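Side-chain contact in switch-activating protein 1 (Schizosaccharomyces pombe, PDB 5JDK), which binds specific DNA sequences as a homodimer, among them the mating-type switch-activating site SAS1 and a ribosomal DNA replication fork barrier, where it blocks forks: residues 38-41 against 42-46. Numbering follows the deposited sequence.
Sequences IKLM and RLVVR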
ATOM      1  N   ILE A  38      -8.243   0.994   4.124  1.00  8.68           N
ATOM      2  CA  ILE A  38      -8.587   1.760   2.937  1.00  9.01           C
ATOM      3  C   ILE A  38      -8.093   3.201   3.049  1.00  8.24           C
ATOM      4  O   ILE A  38      -7.523   3.742   2.100  1.00  9.04           O
ATOM      5  CB  ILE A  38     -10.097   1.662   2.661  1.00  9.56           C
ATOM      6  CG1 ILE A  38     -10.436   0.252   2.190  1.00  9.80           C
ATOM      7  CG2 ILE A  38     -10.546   2.703   1.631  1.00 12.67           C
ATOM      8  CD1 ILE A  38     -11.919  -0.073   2.165  1.00 13.22           C
ATOM      9  N   LYS A  39      -8.289   3.854   4.199  1.00  8.41           N
ATOM     10  CA  LYS A  39      -7.754   5.206   4.350  1.00  8.89           C
ATOM     11  C   LYS A  39      -6.240   5.236   4.148  1.00  8.35           C
ATOM     12  O   LYS A  39      -5.702   6.136   3.471  1.00  8.80           O
ATOM     13  CB  LYS A  39      -8.120   5.757   5.723  1.00 10.43           C
ATOM     14  CG  LYS A  39      -9.605   6.050   5.882  1.00 11.73           C
ATOM     15  CD  LYS A  39      -9.929   6.533   7.285  1.00 20.91           C
ATOM     16  CE  LYS A  39     -11.393   6.916   7.413  1.00 37.31           C
ATOM     17  NZ  LYS A  39     -11.746   7.301   8.805  1.00 43.56           N
ATOM     18  N   LEU A  40      -5.538   4.263   4.736  1.00  7.55           N
ATOM     19  CA  LEU A  40      -4.090   4.192   4.617  1.00  7.27           C
ATOM     20  C   LEU A  40      -3.671   3.996   3.167  1.00  7.21           C
ATOM     21  O   LEU A  40      -2.790   4.712   2.661  1.00  7.38           O
ATOM     22  CB  LEU A  40      -3.562   3.068   5.501  1.00  7.15           C
ATOM     23  CG  LEU A  40      -2.064   2.791   5.443  1.00  7.74           C
ATOM     24  CD1 LEU A  40      -1.261   4.022   5.797  1.00  9.18           C
ATOM     25  CD2 LEU A  40      -1.720   1.656   6.382  1.00  9.14           C
ATOM     26  N   MET A  41      -4.278   3.020   2.474  1.00  6.90           N
ATOM     27  CA  MET A  41      -3.878   2.764   1.096  1.00  6.52           C
ATOM     28  C   MET A  41      -4.292   3.883   0.150  1.00  6.75           C
ATOM     29  O   MET A  41      -3.598   4.126  -0.840  1.00  7.02           O
ATOM     30  CB  MET A  41      -4.378   1.405   0.631  1.00  6.78           C
ATOM     31  CG  MET A  41      -3.712   0.252   1.334  1.00  7.02           C
ATOM     32  SD  MET A  41      -1.922   0.206   1.221  1.00  7.20           S
ATOM     33  CE  MET A  41      -1.710  -0.074  -0.533  1.00  9.91           C
ATOM     34  N   ARG A  42      -5.390   4.585   0.433  1.00  7.58           N
ATOM     35  CA  ARG A  42      -5.702   5.779  -0.340  1.00  7.28           C
ATOM     36  C   ARG A  42      -4.559   6.778  -0.260  1.00  7.60           C
ATOM     37  O   ARG A  42      -4.181   7.380  -1.269  1.00  8.12           O
ATOM     38  CB  ARG A  42      -6.985   6.437   0.166  1.00  8.85           C
ATOM     39  CG  ARG A  42      -8.271   5.730  -0.235  1.00  9.93           C
ATOM     40  CD  ARG A  42      -9.468   6.409   0.396  1.00 10.78           C
ATOM     41  NE  ARG A  42     -10.714   5.723   0.107  1.00 12.63           N
ATOM     42  CZ  ARG A  42     -11.836   5.912   0.791  1.00 15.10           C
ATOM     43  NH1 ARG A  42     -11.865   6.769   1.805  1.00 20.54           N
ATOM     44  NH2 ARG A  42     -12.929   5.241   0.466  1.00 16.56           N
ATOM     45  N   LEU A  43      -4.010   6.985   0.943  1.00  7.47           N
ATOM     46  CA  LEU A  43      -2.883   7.910   1.086  1.00  7.71           C
ATOM     47  C   LEU A  43      -1.637   7.409   0.372  1.00  6.98           C
ATOM     48  O   LEU A  43      -0.939   8.182  -0.295  1.00  7.32           O
ATOM     49  CB  LEU A  43      -2.560   8.112   2.559  1.00  8.13           C
ATOM     50  CG  LEU A  43      -3.559   8.906   3.379  1.00 10.51           C
ATOM     51  CD1 LEU A  43      -3.170   8.833   4.840  1.00 12.45           C
ATOM     52  CD2 LEU A  43      -3.622  10.344   2.902  1.00 15.43           C
ATOM     53  N   VAL A  44      -1.321   6.126   0.530  1.00  6.56           N
ATOM     54  CA  VAL A  44      -0.161   5.552  -0.145  1.00  6.18           C
ATOM     55  C   VAL A  44      -0.258   5.779  -1.650  1.00  6.02           C
ATOM     56  O   VAL A  44       0.686   6.249  -2.299  1.00  7.56           O
ATOM     57  CB  VAL A  44      -0.061   4.057   0.204  1.00  6.32           C
ATOM     58  CG1 VAL A  44       0.931   3.342  -0.683  1.00  7.95           C
ATOM     59  CG2 VAL A  44       0.322   3.879   1.672  1.00  6.72           C
ATOM     60  N   VAL A  45      -1.405   5.433  -2.231  1.00  6.23           N
ATOM     61  CA  VAL A  45      -1.577   5.562  -3.674  1.00  6.49           C
ATOM     62  C   VAL A  45      -1.556   7.025  -4.108  1.00  6.58           C
ATOM     63  O   VAL A  45      -0.953   7.363  -5.127  1.00  7.06           O
ATOM     64  CB  VAL A  45      -2.855   4.830  -4.115  1.00  8.61           C
ATOM     65  CG1 VAL A  45      -3.215   5.154  -5.538  1.00  9.52           C
ATOM     66  CG2 VAL A  45      -2.643   3.328  -3.977  1.00  8.97           C
ATOM     67  N   ARG A  46      -2.232   7.909  -3.368  1.00  6.96           N
ATOM     68  CA  ARG A  46      -2.238   9.324  -3.733  1.00  6.80           C
ATOM     69  C   ARG A  46      -0.830   9.876  -3.838  1.00  6.53           C
ATOM     70  O   ARG A  46      -0.549  10.721  -4.697  1.00  7.83           O
ATOM     71  CB  ARG A  46      -3.031  10.133  -2.702  1.00  7.49           C
ATOM     72  CG  ARG A  46      -3.004  11.640  -2.929  1.00  8.02           C
ATOM     73  CD  ARG A  46      -3.727  12.003  -4.210  1.00 10.91           C
ATOM     74  NE  ARG A  46      -3.632  13.412  -4.605  1.00 10.70           N
ATOM     75  CZ  ARG A  46      -2.679  13.918  -5.388  1.00 10.04           C
ATOM     76  NH1 ARG A  46      -1.698  13.140  -5.834  1.00 10.93           N
ATOM     77  NH2 ARG A  46      -2.707  15.197  -5.727  1.00 11.63           N
TER
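Ile38 to Arg42, Lys39 to Leu43, Leu40 to Val44 and Met41 to Val45 are joined by successive i to i+4 backbone hydrogen bonds, the first from Arg42 N to Ile38 O at 2.8 Å and the longest from Leu43 N to Lys39 O at 3.2 Å. One turn apart, the buried Ile38 and the exposed Arg42 meet through their side chains. Arg42 CG lies beside its own backbone N (chi1 -76°), and the chain then runs extended to NE, a path that carries the guanidinium back toward the start of the helix. There Ile38 CG2 sits over one face of the group, nearer its edge than its centre and 3.4 Å from Arg42 NE. Arginine suits this place because its methylenes can pass close to the Ile38 carbonyl (Arg42 CG to Ile38 O 3.2 Å) and its flat face takes the CG2 methyl, while its N-H groups point outward in the plane of the group; NE forms a salt bridge with Glu111 of helix 107-131, tying the two helices together. On the inward side the contacts are apolar and looser. Met41, folded at its second and third torsions (-56° and -66°), brings CE to 4.3 Å from CG1 of Val44, three residues on, and Leu40 CD1 lies 4.4 Å from Val44 CG2. The flexible methionine can follow the surface formed with Leu112 and Ile88, whereas the compact Val44 fits among Ile63, Ile85 and Trp119. Such i to i+3 and i to i+4 pairing, with an arginine on the polar side and aliphatic residues inward, is characteristic of an amphipathic helix; here helix 34-46 packs against the other three helices of the all-helical Sap1 DNA-binding domain, whose sequence family belongs to the helix-turn-helix clan.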